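Long-range contacts in subtilisin-like serine protease (PDB 1R6V), which degrades keratin into peptides as a subtilisin-like serine protease, allowing its bacterium to grow on native feathers: residues 24-30 against 94-98; 34-40 against 87-93; 81-85 against 659-663; 530-534 against 627-631. The protein carries 1 engineered substitution. All coordinates share one frame; numbering follows the deposited sequence.

Interaction 1: residues 24-30 against 94-98; sequences LRDGEYT and PSYKR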
loop_
_atom_site.group_PDB
_atom_site.type_symbol
_atom_site.label_atom_id
_atom_site.label_comp_id
_atom_site.label_asym_id
_atom_site.label_seq_id
_atom_site.Cartn_x
_atom_site.Cartn_y
_atom_site.Cartn_z
ATOM N N LEU A 24 10.120 -8.836 4.157
ATOM C CA LEU A 24 9.875 -10.205 3.726
ATOM C C LEU A 24 9.194 -10.992 4.840
ATOM O O LEU A 24 9.736 -11.116 5.938
ATOM C CB LEU A 24 11.203 -10.868 3.352
ATOM C CG LEU A 24 11.581 -10.961 1.866
ATOM C CD1 LEU A 24 11.205 -9.714 1.122
ATOM C CD2 LEU A 24 13.064 -11.273 1.739
ATOM N N ARG A 25 8.009 -11.517 4.540
ATOM C CA ARG A 25 7.207 -12.288 5.488
ATOM C C ARG A 25 6.839 -13.623 4.847
ATOM O O ARG A 25 6.244 -13.645 3.776
ATOM C CB ARG A 25 5.927 -11.517 5.798
ATOM C CG ARG A 25 5.105 -12.073 6.928
ATOM C CD ARG A 25 5.695 -11.619 8.240
ATOM N NE ARG A 25 4.655 -11.190 9.165
ATOM C CZ ARG A 25 4.698 -10.059 9.860
ATOM N NH1 ARG A 25 5.733 -9.236 9.731
ATOM N NH2 ARG A 25 3.708 -9.756 10.688
ATOM N N ASP A 26 7.176 -14.740 5.490
ATOM C CA ASP A 26 6.847 -16.040 4.906
ATOM C C ASP A 26 5.382 -16.148 4.503
ATOM O O ASP A 26 4.491 -15.736 5.245
ATOM C CB ASP A 26 7.193 -17.171 5.879
ATOM C CG ASP A 26 8.680 -17.295 6.108
ATOM O OD1 ASP A 26 9.415 -17.422 5.103
ATOM O OD2 ASP A 26 9.112 -17.262 7.283
ATOM N N GLY A 27 5.147 -16.694 3.313
ATOM C CA GLY A 27 3.794 -16.862 2.818
ATOM C C GLY A 27 3.075 -15.583 2.430
ATOM O O GLY A 27 1.938 -15.632 1.970
ATOM N N GLU A 28 3.727 -14.439 2.605
ATOM C CA GLU A 28 3.086 -13.172 2.267
ATOM C C GLU A 28 3.529 -12.551 0.953
ATOM O O GLU A 28 3.112 -11.442 0.636
ATOM C CB GLU A 28 3.287 -12.154 3.390
ATOM C CG GLU A 28 2.390 -12.361 4.598
ATOM C CD GLU A 28 0.902 -12.320 4.255
ATOM O OE1 GLU A 28 0.522 -11.723 3.218
ATOM O OE2 GLU A 28 0.105 -12.875 5.038
ATOM N N TYR A 29 4.373 -13.237 0.188
ATOM C CA TYR A 29 4.808 -12.669 -1.077
ATOM C C TYR A 29 5.093 -13.697 -2.161
ATOM O O TYR A 29 5.359 -14.872 -1.879
ATOM C CB TYR A 29 6.022 -11.751 -0.850
ATOM C CG TYR A 29 7.278 -12.441 -0.351
ATOM C CD1 TYR A 29 8.215 -12.947 -1.251
ATOM C CD2 TYR A 29 7.523 -12.592 1.015
ATOM C CE1 TYR A 29 9.371 -13.589 -0.808
ATOM C CE2 TYR A 29 8.680 -13.234 1.474
ATOM C CZ TYR A 29 9.601 -13.734 0.545
ATOM O OH TYR A 29 10.739 -14.396 0.969
ATOM N N THR A 30 5.014 -13.252 -3.408
ATOM C CA THR A 30 5.261 -14.116 -4.551
ATOM C C THR A 30 6.757 -14.299 -4.731
ATOM O O THR A 30 7.508 -13.336 -4.747
ATOM C CB THR A 30 4.671 -13.506 -5.824
ATOM O OG1 THR A 30 3.257 -13.350 -5.645
ATOM C CG2 THR A 30 4.941 -14.405 -7.035
ATOM N N PRO A 94 9.140 -7.202 -2.980
ATOM C CA PRO A 94 8.529 -8.295 -3.740
ATOM C C PRO A 94 7.102 -7.853 -4.117
ATOM O O PRO A 94 6.663 -6.759 -3.739
ATOM C CB PRO A 94 8.484 -9.434 -2.721
ATOM C CG PRO A 94 8.183 -8.696 -1.453
ATOM C CD PRO A 94 9.118 -7.488 -1.529
ATOM N N SER A 95 6.398 -8.682 -4.879
ATOM C CA SER A 95 4.999 -8.416 -5.181
ATOM C C SER A 95 4.360 -9.202 -4.044
ATOM O O SER A 95 4.690 -10.381 -3.833
ATOM C CB SER A 95 4.581 -9.026 -6.518
ATOM O OG SER A 95 3.169 -9.042 -6.649
ATOM N N TYR A 96 3.472 -8.577 -3.293
ATOM C CA TYR A 96 2.854 -9.265 -2.174
ATOM C C TYR A 96 1.604 -10.060 -2.533
ATOM O O TYR A 96 0.987 -9.840 -3.571
ATOM C CB TYR A 96 2.538 -8.261 -1.072
ATOM C CG TYR A 96 3.788 -7.671 -0.456
ATOM C CD1 TYR A 96 4.301 -6.455 -0.908
ATOM C CD2 TYR A 96 4.470 -8.336 0.564
ATOM C CE1 TYR A 96 5.466 -5.911 -0.355
ATOM C CE2 TYR A 96 5.642 -7.794 1.128
ATOM C CZ TYR A 96 6.126 -6.584 0.657
ATOM O OH TYR A 96 7.273 -6.032 1.178
ATOM N N LYS A 97 1.239 -10.997 -1.661
ATOM C CA LYS A 97 0.054 -11.807 -1.891
ATOM C C LYS A 97 -1.202 -10.960 -1.687
ATOM O O LYS A 97 -1.275 -10.167 -0.743
ATOM C CB LYS A 97 0.021 -12.990 -0.910
ATOM C CG LYS A 97 1.169 -13.982 -1.052
ATOM C CD LYS A 97 1.078 -14.790 -2.339
ATOM C CE LYS A 97 2.171 -15.838 -2.412
ATOM N NZ LYS A 97 2.168 -16.711 -1.207
ATOM N N ARG A 98 -2.175 -11.110 -2.582
ATOM C CA ARG A 98 -3.457 -10.387 -2.451
ATOM C C ARG A 98 -4.579 -11.352 -2.772
ATOM O O ARG A 98 -4.394 -12.303 -3.523
ATOM C CB ARG A 98 -3.582 -9.232 -3.447
ATOM C CG ARG A 98 -2.416 -8.289 -3.495
ATOM C CD ARG A 98 -2.322 -7.347 -2.311
ATOM N NE ARG A 98 -1.111 -6.552 -2.436
ATOM C CZ ARG A 98 -0.557 -5.850 -1.455
ATOM N NH1 ARG A 98 -1.118 -5.819 -0.247
ATOM N NH2 ARG A 98 0.600 -5.219 -1.667
HETATM O O HOH W 1 0.414 -9.528 1.430
HETATM O O HOH W 2 7.627 -11.002 -5.856
HETATM O O HOH W 3 1.806 -11.074 -5.745
#
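L24 opens the contact by laying its CD1 against the ring of P94, with CD1 to CD at 4.0 Å. The two loops belong to the propeptide, one ahead of strand 33-38 and one following strand 89-93, and a single beta bridge between Y29 and Y96 joins them. R25 to E28 form a type II beta turn, with G27 at positive phi in its third position. The G27 carbonyl receives a weak bond from K97 NZ. E28 O then takes the backbone N of K97 at 3.0 Å, nearly straight at 172° but from above the carbonyl plane. The same oxygen lies at the edge of the Y96 ring, near CD2. Y29 puts CB against P94 CG at 3.8 Å, and its ring runs obliquely past the proline. At T30 the backbone N bonds to S95 O at 2.9 Å. On the second loop, S95 OG bonds to D246 N, and Y96 N bonds to D246 OD2, so this loop is tied to the catalytic domain. K97 bends at chi2 (-70°) and chi4 (54°), which folds its chain back along the E28-Y29 backbone and places CE 3.4 Å from Y29 O.

Interaction 2: residues 34-40 against 87-93; sequences ILVGYND and KGIRYVE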
loop_
_atom_site.group_PDB
_atom_site.type_symbol
_atom_site.label_atom_id
_atom_site.label_comp_id
_atom_site.label_asym_id
_atom_site.label_seq_id
_atom_site.Cartn_x
_atom_site.Cartn_y
_atom_site.Cartn_z
ATOM N N ILE A 34 11.208 -9.381 -8.265
ATOM C CA ILE A 34 11.362 -8.170 -7.461
ATOM C C ILE A 34 10.877 -6.952 -8.231
ATOM O O ILE A 34 10.952 -6.909 -9.460
ATOM C CB ILE A 34 12.829 -7.905 -7.018
ATOM C CG1 ILE A 34 13.779 -7.885 -8.224
ATOM C CG2 ILE A 34 13.247 -8.943 -5.993
ATOM C CD1 ILE A 34 15.249 -7.492 -7.821
ATOM N N LEU A 35 10.331 -5.981 -7.501
ATOM C CA LEU A 35 9.849 -4.744 -8.111
ATOM C C LEU A 35 10.842 -3.690 -7.685
ATOM O O LEU A 35 11.119 -3.550 -6.498
ATOM C CB LEU A 35 8.449 -4.369 -7.594
ATOM C CG LEU A 35 7.350 -5.442 -7.629
ATOM C CD1 LEU A 35 6.001 -4.756 -7.614
ATOM C CD2 LEU A 35 7.481 -6.345 -8.815
ATOM N N VAL A 36 11.391 -2.962 -8.652
ATOM C CA VAL A 36 12.386 -1.944 -8.354
ATOM C C VAL A 36 11.895 -0.543 -8.675
ATOM O O VAL A 36 11.586 -0.236 -9.824
ATOM C CB VAL A 36 13.704 -2.208 -9.145
ATOM C CG1 VAL A 36 14.753 -1.146 -8.804
ATOM C CG2 VAL A 36 14.243 -3.623 -8.796
ATOM N N GLY A 37 11.799 0.286 -7.636
ATOM C CA GLY A 37 11.398 1.669 -7.795
ATOM C C GLY A 37 12.716 2.392 -7.939
ATOM O O GLY A 37 13.591 2.272 -7.081
ATOM N N TYR A 38 12.872 3.149 -9.014
ATOM C CA TYR A 38 14.131 3.824 -9.261
ATOM C C TYR A 38 13.948 5.308 -9.476
ATOM O O TYR A 38 12.831 5.808 -9.602
ATOM C CB TYR A 38 14.759 3.229 -10.531
ATOM C CG TYR A 38 13.911 3.422 -11.786
ATOM C CD1 TYR A 38 14.004 4.589 -12.546
ATOM C CD2 TYR A 38 13.011 2.441 -12.215
ATOM C CE1 TYR A 38 13.227 4.776 -13.701
ATOM C CE2 TYR A 38 12.221 2.622 -13.379
ATOM C CZ TYR A 38 12.339 3.798 -14.115
ATOM O OH TYR A 38 11.574 3.992 -15.256
ATOM N N ASN A 39 15.070 6.010 -9.493
ATOM C CA ASN A 39 15.053 7.414 -9.833
ATOM C C ASN A 39 15.815 7.404 -11.154
ATOM O O ASN A 39 15.343 7.944 -12.141
ATOM C CB ASN A 39 15.765 8.267 -8.789
ATOM C CG ASN A 39 14.895 8.533 -7.573
ATOM O OD1 ASN A 39 13.690 8.777 -7.697
ATOM N ND2 ASN A 39 15.500 8.496 -6.396
ATOM N N ASP A 40 16.959 6.721 -11.173
ATOM C CA ASP A 40 17.812 6.616 -12.363
ATOM C C ASP A 40 17.657 5.236 -13.008
ATOM O O ASP A 40 18.187 4.245 -12.514
ATOM C CB ASP A 40 19.267 6.866 -11.943
ATOM C CG ASP A 40 20.268 6.659 -13.068
ATOM O OD1 ASP A 40 19.879 6.299 -14.196
ATOM O OD2 ASP A 40 21.469 6.863 -12.799
ATOM N N LYS A 87 22.914 4.229 -5.938
ATOM C CA LYS A 87 22.524 5.549 -5.448
ATOM C C LYS A 87 21.192 6.068 -6.000
ATOM O O LYS A 87 20.469 6.801 -5.316
ATOM C CB LYS A 87 23.627 6.572 -5.731
ATOM C CG LYS A 87 23.696 7.062 -7.169
ATOM C CD LYS A 87 24.126 5.967 -8.127
ATOM C CE LYS A 87 24.148 6.476 -9.578
ATOM N NZ LYS A 87 25.043 7.664 -9.770
ATOM N N GLY A 88 20.863 5.694 -7.227
ATOM C CA GLY A 88 19.623 6.170 -7.809
ATOM C C GLY A 88 18.472 5.185 -7.772
ATOM O O GLY A 88 17.666 5.152 -8.696
ATOM N N ILE A 89 18.399 4.383 -6.712
ATOM C CA ILE A 89 17.325 3.401 -6.556
ATOM C C ILE A 89 16.464 3.829 -5.365
ATOM O O ILE A 89 16.999 4.182 -4.313
ATOM C CB ILE A 89 17.900 1.977 -6.285
ATOM C CG1 ILE A 89 18.630 1.443 -7.525
ATOM C CG2 ILE A 89 16.785 1.010 -5.894
ATOM C CD1 ILE A 89 17.815 1.415 -8.796
ATOM N N ARG A 90 15.141 3.818 -5.520
ATOM C CA ARG A 90 14.269 4.195 -4.408
ATOM C C ARG A 90 13.973 3.012 -3.483
ATOM O O ARG A 90 14.038 3.140 -2.254
ATOM C CB ARG A 90 12.958 4.803 -4.928
ATOM C CG ARG A 90 13.056 6.285 -5.307
ATOM C CD ARG A 90 11.707 6.830 -5.783
ATOM N NE ARG A 90 11.356 6.205 -7.052
ATOM C CZ ARG A 90 10.229 5.547 -7.298
ATOM N NH1 ARG A 90 9.290 5.419 -6.361
ATOM N NH2 ARG A 90 10.063 4.989 -8.486
ATOM N N TYR A 91 13.653 1.857 -4.057
ATOM C CA TYR A 91 13.363 0.689 -3.233
ATOM C C TYR A 91 13.361 -0.575 -4.063
ATOM O O TYR A 91 13.331 -0.524 -5.296
ATOM C CB TYR A 91 11.990 0.825 -2.550
ATOM C CG TYR A 91 10.834 0.905 -3.529
ATOM C CD1 TYR A 91 10.349 -0.242 -4.174
ATOM C CD2 TYR A 91 10.278 2.135 -3.873
ATOM C CE1 TYR A 91 9.343 -0.154 -5.145
ATOM C CE2 TYR A 91 9.268 2.236 -4.848
ATOM C CZ TYR A 91 8.809 1.090 -5.476
ATOM O OH TYR A 91 7.818 1.186 -6.430
ATOM N N VAL A 92 13.414 -1.707 -3.368
ATOM C CA VAL A 92 13.361 -3.019 -4.000
ATOM C C VAL A 92 12.413 -3.802 -3.121
ATOM O O VAL A 92 12.665 -3.924 -1.930
ATOM C CB VAL A 92 14.722 -3.736 -3.985
ATOM C CG1 VAL A 92 14.578 -5.099 -4.685
ATOM C CG2 VAL A 92 15.765 -2.890 -4.705
ATOM N N GLU A 93 11.332 -4.331 -3.681
ATOM C CA GLU A 93 10.379 -5.079 -2.859
ATOM C C GLU A 93 9.771 -6.229 -3.656
ATOM O O GLU A 93 9.871 -6.255 -4.873
ATOM C CB GLU A 93 9.254 -4.128 -2.427
ATOM C CG GLU A 93 8.442 -3.611 -3.609
ATOM C CD GLU A 93 7.388 -2.580 -3.222
ATOM O OE1 GLU A 93 6.696 -2.095 -4.133
ATOM O OE2 GLU A 93 7.255 -2.257 -2.018
HETATM O O HOH W 4 18.302 8.278 -5.569
#
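G37 O is gripped by two backbone donors, R90 N at 2.7 Å and Y91 N at 3.1 Å. Both come from the same face of its carbonyl plane. Two residues facing one make this a classic beta bulge. The bulge turns R90 toward strand 34-38. Its NE and NH2 hold Y38 O side-on, with NE at 3.0 Å and the oxygen in the guanidinium plane. NH2 also bonds to I62 O, which helps fix the rotation of the group. N39 crosses the R90 chain at about a right angle, with OD1 3.4 Å from CD. Strands 33-38 and 89-93 are antiparallel neighbours in the ferredoxin-like alpha/beta fold seen in subtilisin propeptides. L35 and E93 form a hydrogen-bonded pair, with L35 N to E93 O at 2.7 Å. Y91 CG sits between its backbone N and carbonyl carbon (chi1 62°), and the ring lies over G37. G37 CA is 3.7 Å from the ring centroid, a CH-pi contact. Y91 OH and E93 OE1 both bond to T276 OG1 in the catalytic domain. V36, Y38, I89 and V92 line the other face, where I89 CD1 meets V36 CG1 and Y38 CB. Helices 41-51 and 74-81 pack against this face. Where strand 33-38 ends and 89-93 begins, G88 O accepts N39 N from above its plane and D40 N on a lone pair at 3.0 Å.

Interaction 3: residues 81-85 against 659-663; sequences IKALA and SQPIY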
loop_
_atom_site.group_PDB
_atom_site.type_symbol
_atom_site.label_atom_id
_atom_site.label_comp_id
_atom_site.label_asym_id
_atom_site.label_seq_id
_atom_site.Cartn_x
_atom_site.Cartn_y
_atom_site.Cartn_z
ATOM N N ILE A 81 22.017 -7.659 -3.892
ATOM C CA ILE A 81 21.798 -6.231 -4.052
ATOM C C ILE A 81 22.244 -5.360 -2.882
ATOM O O ILE A 81 22.751 -4.259 -3.084
ATOM C CB ILE A 81 20.280 -5.946 -4.271
ATOM C CG1 ILE A 81 19.765 -6.692 -5.511
ATOM C CG2 ILE A 81 20.045 -4.438 -4.421
ATOM C CD1 ILE A 81 18.231 -6.677 -5.647
ATOM N N LYS A 82 22.061 -5.881 -1.673
ATOM C CA LYS A 82 22.347 -5.143 -0.444
ATOM C C LYS A 82 23.712 -4.519 -0.279
ATOM O O LYS A 82 23.856 -3.537 0.452
ATOM C CB LYS A 82 22.045 -6.017 0.770
ATOM C CG LYS A 82 23.098 -7.053 1.104
ATOM C CD LYS A 82 22.542 -8.064 2.090
ATOM C CE LYS A 82 23.591 -9.106 2.440
ATOM N NZ LYS A 82 23.029 -10.263 3.186
ATOM N N ALA A 83 24.717 -5.067 -0.952
ATOM C CA ALA A 83 26.059 -4.513 -0.830
ATOM C C ALA A 83 26.553 -3.854 -2.117
ATOM O O ALA A 83 27.749 -3.600 -2.260
ATOM C CB ALA A 83 27.044 -5.619 -0.388
ATOM N N LEU A 84 25.641 -3.565 -3.047
ATOM C CA LEU A 84 26.031 -2.946 -4.320
ATOM C C LEU A 84 26.298 -1.451 -4.274
ATOM O O LEU A 84 26.925 -0.903 -5.180
ATOM C CB LEU A 84 24.979 -3.212 -5.398
ATOM C CG LEU A 84 24.773 -4.670 -5.797
ATOM C CD1 LEU A 84 23.693 -4.753 -6.872
ATOM C CD2 LEU A 84 26.089 -5.254 -6.310
ATOM N N ALA A 85 25.808 -0.781 -3.239
ATOM C CA ALA A 85 26.036 0.650 -3.110
ATOM C C ALA A 85 25.387 1.464 -4.232
ATOM O O ALA A 85 26.009 2.368 -4.793
ATOM C CB ALA A 85 27.536 0.931 -3.068
ATOM N N SER A 659 34.413 -10.056 -1.650
ATOM C CA SER A 659 34.397 -9.185 -2.826
ATOM C C SER A 659 33.470 -7.983 -2.674
ATOM O O SER A 659 33.828 -6.865 -3.046
ATOM C CB SER A 659 33.981 -9.992 -4.060
ATOM O OG SER A 659 33.588 -9.136 -5.117
ATOM N N GLN A 660 32.276 -8.232 -2.145
ATOM C CA GLN A 660 31.270 -7.189 -1.928
ATOM C C GLN A 660 30.904 -7.171 -0.448
ATOM O O GLN A 660 29.879 -7.724 -0.050
ATOM C CB GLN A 660 29.999 -7.477 -2.738
ATOM C CG GLN A 660 30.085 -7.196 -4.228
ATOM C CD GLN A 660 30.408 -5.747 -4.532
ATOM O OE1 GLN A 660 31.575 -5.371 -4.670
ATOM N NE2 GLN A 660 29.374 -4.920 -4.626
ATOM N N PRO A 661 31.742 -6.539 0.384
ATOM C CA PRO A 661 31.478 -6.475 1.823
ATOM C C PRO A 661 30.369 -5.524 2.259
ATOM O O PRO A 661 30.103 -4.505 1.629
ATOM C CB PRO A 661 32.821 -6.042 2.391
ATOM C CG PRO A 661 33.295 -5.068 1.341
ATOM C CD PRO A 661 33.014 -5.866 0.060
ATOM N N ILE A 662 29.716 -5.902 3.347
ATOM C CA ILE A 662 28.698 -5.085 3.970
ATOM C C ILE A 662 28.714 -5.521 5.433
ATOM O O ILE A 662 28.082 -6.500 5.809
ATOM C CB ILE A 662 27.277 -5.268 3.332
ATOM C CG1 ILE A 662 26.246 -4.547 4.190
ATOM C CG2 ILE A 662 26.907 -6.723 3.201
ATOM C CD1 ILE A 662 26.596 -3.149 4.459
ATOM N N TYR A 663 29.486 -4.805 6.244
ATOM C CA TYR A 663 29.590 -5.139 7.654
ATOM C C TYR A 663 28.418 -4.585 8.435
ATOM O O TYR A 663 27.815 -3.589 8.036
ATOM C CB TYR A 663 30.886 -4.586 8.257
ATOM C CG TYR A 663 32.108 -5.402 7.898
ATOM C CD1 TYR A 663 32.857 -5.106 6.763
ATOM C CD2 TYR A 663 32.481 -6.503 8.673
ATOM C CE1 TYR A 663 33.948 -5.889 6.402
ATOM C CE2 TYR A 663 33.571 -7.294 8.320
ATOM C CZ TYR A 663 34.296 -6.977 7.182
ATOM O OH TYR A 663 35.365 -7.757 6.814
HETATM O O HOH W 5 30.167 -3.762 -1.053
#
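A83 and I662 are the closest backbone pair, with CA atoms 5.5 Å apart, and A83 sits in a type I beta turn from I81 to L84 that is closed by L84 N bonding to I81 O. No direct hydrogen bond crosses the contact. The methyl of A83 points at the 659-663 loop. Its CB lies 3.5 Å from Q660 O and 3.7 Å from I662 CB, so it rests on both backbone and side chain. With I662 CG1 anti to the backbone N (chi1 171°), CG2 falls between that N and the carbonyl carbon. CG2 meets A83 CB at 3.8 Å and also approaches K82 CE. The K82 chain is extended beyond CG and crosses I662 at about a right angle. Its NZ makes a salt bridge with D79 and bonds to G522 O. Q660 folds back at chi2 (-60°), which brings NE2 beside the turn, 3.7 Å from L84 CD2. NE2 is also 3.2 Å from A83 O, but the angle is too poor for a bond. A83 O is served instead by a water, which donates to it at 2.7 Å and to P661 O at 2.8 Å. K82 O bonds to H18 NE2 within the propeptide. I662 N bonds to N654 OD1 within the sandwich domain. This is a water-bridged loop-to-loop contact between domains: the turn after helix 74-81 of the propeptide meets a loop of the second beta-sandwich domain.

Interaction 4: residues 530-534 against 627-631; sequences MAEER and LNGED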
loop_
_atom_site.group_PDB
_atom_site.type_symbol
_atom_site.label_atom_id
_atom_site.label_comp_id
_atom_site.label_asym_id
_atom_site.label_seq_id
_atom_site.Cartn_x
_atom_site.Cartn_y
_atom_site.Cartn_z
ATOM N N MET A 530 16.570 -2.424 17.702
ATOM C CA MET A 530 15.470 -1.647 18.269
ATOM C C MET A 530 16.035 -0.390 18.936
ATOM O O MET A 530 15.403 0.667 18.938
ATOM C CB MET A 530 14.696 -2.489 19.293
ATOM C CG MET A 530 13.434 -1.818 19.822
ATOM S SD MET A 530 12.514 -2.870 20.974
ATOM C CE MET A 530 11.398 -3.668 19.857
ATOM N N ALA A 531 17.247 -0.498 19.475
ATOM C CA ALA A 531 17.879 0.631 20.141
ATOM C C ALA A 531 18.131 1.822 19.217
ATOM O O ALA A 531 18.343 2.937 19.688
ATOM C CB ALA A 531 19.207 0.189 20.792
ATOM N N GLU A 532 18.106 1.589 17.907
ATOM C CA GLU A 532 18.338 2.653 16.939
ATOM C C GLU A 532 17.055 3.415 16.580
ATOM O O GLU A 532 17.115 4.518 16.034
ATOM C CB GLU A 532 18.972 2.073 15.675
ATOM C CG GLU A 532 20.322 1.435 15.958
ATOM C CD GLU A 532 20.834 0.578 14.826
ATOM O OE1 GLU A 532 20.022 -0.183 14.252
ATOM O OE2 GLU A 532 22.047 0.663 14.533
ATOM N N GLU A 533 15.913 2.824 16.886
ATOM C CA GLU A 533 14.633 3.457 16.589
ATOM C C GLU A 533 14.480 4.753 17.385
ATOM O O GLU A 533 14.868 4.828 18.546
ATOM C CB GLU A 533 13.478 2.511 16.927
ATOM C CG GLU A 533 12.106 3.074 16.551
ATOM C CD GLU A 533 10.941 2.240 17.063
ATOM O OE1 GLU A 533 9.778 2.671 16.870
ATOM O OE2 GLU A 533 11.180 1.159 17.653
ATOM N N ARG A 534 13.923 5.774 16.737
ATOM C CA ARG A 534 13.689 7.070 17.364
ATOM C C ARG A 534 12.181 7.310 17.260
ATOM O O ARG A 534 11.526 6.762 16.377
ATOM C CB ARG A 534 14.427 8.178 16.610
ATOM C CG ARG A 534 15.910 7.937 16.344
ATOM C CD ARG A 534 16.751 8.280 17.556
ATOM N NE ARG A 534 16.398 7.429 18.673
ATOM C CZ ARG A 534 16.501 7.763 19.950
ATOM N NH1 ARG A 534 16.952 8.958 20.312
ATOM N NH2 ARG A 534 16.133 6.890 20.869
ATOM N N LEU A 627 24.324 3.130 22.840
ATOM C CA LEU A 627 23.511 3.672 21.758
ATOM C C LEU A 627 22.175 4.173 22.283
ATOM O O LEU A 627 21.350 3.385 22.727
ATOM C CB LEU A 627 23.282 2.564 20.737
ATOM C CG LEU A 627 22.413 2.868 19.521
ATOM C CD1 LEU A 627 23.002 4.037 18.706
ATOM C CD2 LEU A 627 22.352 1.596 18.691
ATOM N N ASN A 628 21.966 5.478 22.217
ATOM C CA ASN A 628 20.728 6.058 22.722
ATOM C C ASN A 628 20.464 5.613 24.162
ATOM O O ASN A 628 19.324 5.348 24.558
ATOM C CB ASN A 628 19.562 5.694 21.793
ATOM C CG ASN A 628 19.746 6.283 20.406
ATOM O OD1 ASN A 628 20.100 7.451 20.272
ATOM N ND2 ASN A 628 19.518 5.482 19.371
ATOM N N GLY A 629 21.548 5.519 24.932
ATOM C CA GLY A 629 21.457 5.131 26.331
ATOM C C GLY A 629 21.559 3.655 26.656
ATOM O O GLY A 629 21.704 3.275 27.818
ATOM N N GLU A 630 21.499 2.807 25.640
ATOM C CA GLU A 630 21.558 1.382 25.871
ATOM C C GLU A 630 22.966 0.832 25.694
ATOM O O GLU A 630 23.618 1.108 24.689
ATOM C CB GLU A 630 20.605 0.678 24.915
ATOM C CG GLU A 630 20.464 -0.793 25.172
ATOM C CD GLU A 630 19.445 -1.431 24.261
ATOM O OE1 GLU A 630 18.295 -0.933 24.220
ATOM O OE2 GLU A 630 19.795 -2.427 23.590
ATOM N N ASP A 631 23.441 0.069 26.677
ATOM C CA ASP A 631 24.772 -0.512 26.560
ATOM C C ASP A 631 24.707 -1.805 25.769
ATOM O O ASP A 631 23.880 -2.675 26.040
ATOM C CB ASP A 631 25.394 -0.806 27.932
ATOM C CG ASP A 631 25.797 0.444 28.678
ATOM O OD1 ASP A 631 26.014 1.501 28.043
ATOM O OD2 ASP A 631 25.922 0.357 29.917
HETATM O O HOH W 6 19.665 5.794 16.396
#
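L627 starts the contact with its CD2 methyl, which packs on A531 CB at 4.0 Å. Its CG stands opposite the backbone N (chi1 178°), which carries CD2 toward the 3-10 segment 530-532. On the partner side, E532 OE2 is held by R529 and by T667 N. N628 carries the polar contact. Its ND2 donates to A531 O at 2.8 Å, in the carbonyl plane and nearly straight at 167°. ND2 also donates to a water that in turn bonds to E532 O. The amide stacks flat over the R534 guanidinium, the planes only 5° apart, with N628 CG 3.6 Å above the guanidinium centre. R534 is itself steadied by its NE bond to E533 O at 3.0 Å and by NH1 to N555 O. N628 OD1 accepts from T557 N, so both ends of the amide are held. E630 extends its chain and sets OE1 3.7 Å from the A531 methyl. L627 to E630 form a type I' beta turn, the tight hairpin connection between strands 619-627 and 630-638. The hairpin belongs to the second beta-sandwich domain, and its tip meets the 3-10 turn that precedes strand 535-543 of the Ig-like sandwich.

How the interactions relate
From the N terminus, 24-30 comes first and pairs with 94-98, so interaction 1 closes the loop holding most of the propeptide fold. Interaction 2 nests inside it, and the two touch where P94 meets L35. Interaction 3 begins at 81-85, between the ends of both, and closes at 659-663 near the C terminus, so it crosses interactions 1 and 2. I81 packs on I34 and V92, which joins interaction 3 to the sheet of interaction 2. Interaction 4 lies inside the long loop of interaction 3 and follows the first two in series. Interactions 1 and 2 shape the propeptide, interaction 3 ties it to the second sandwich, and interaction 4 joins the two sandwiches.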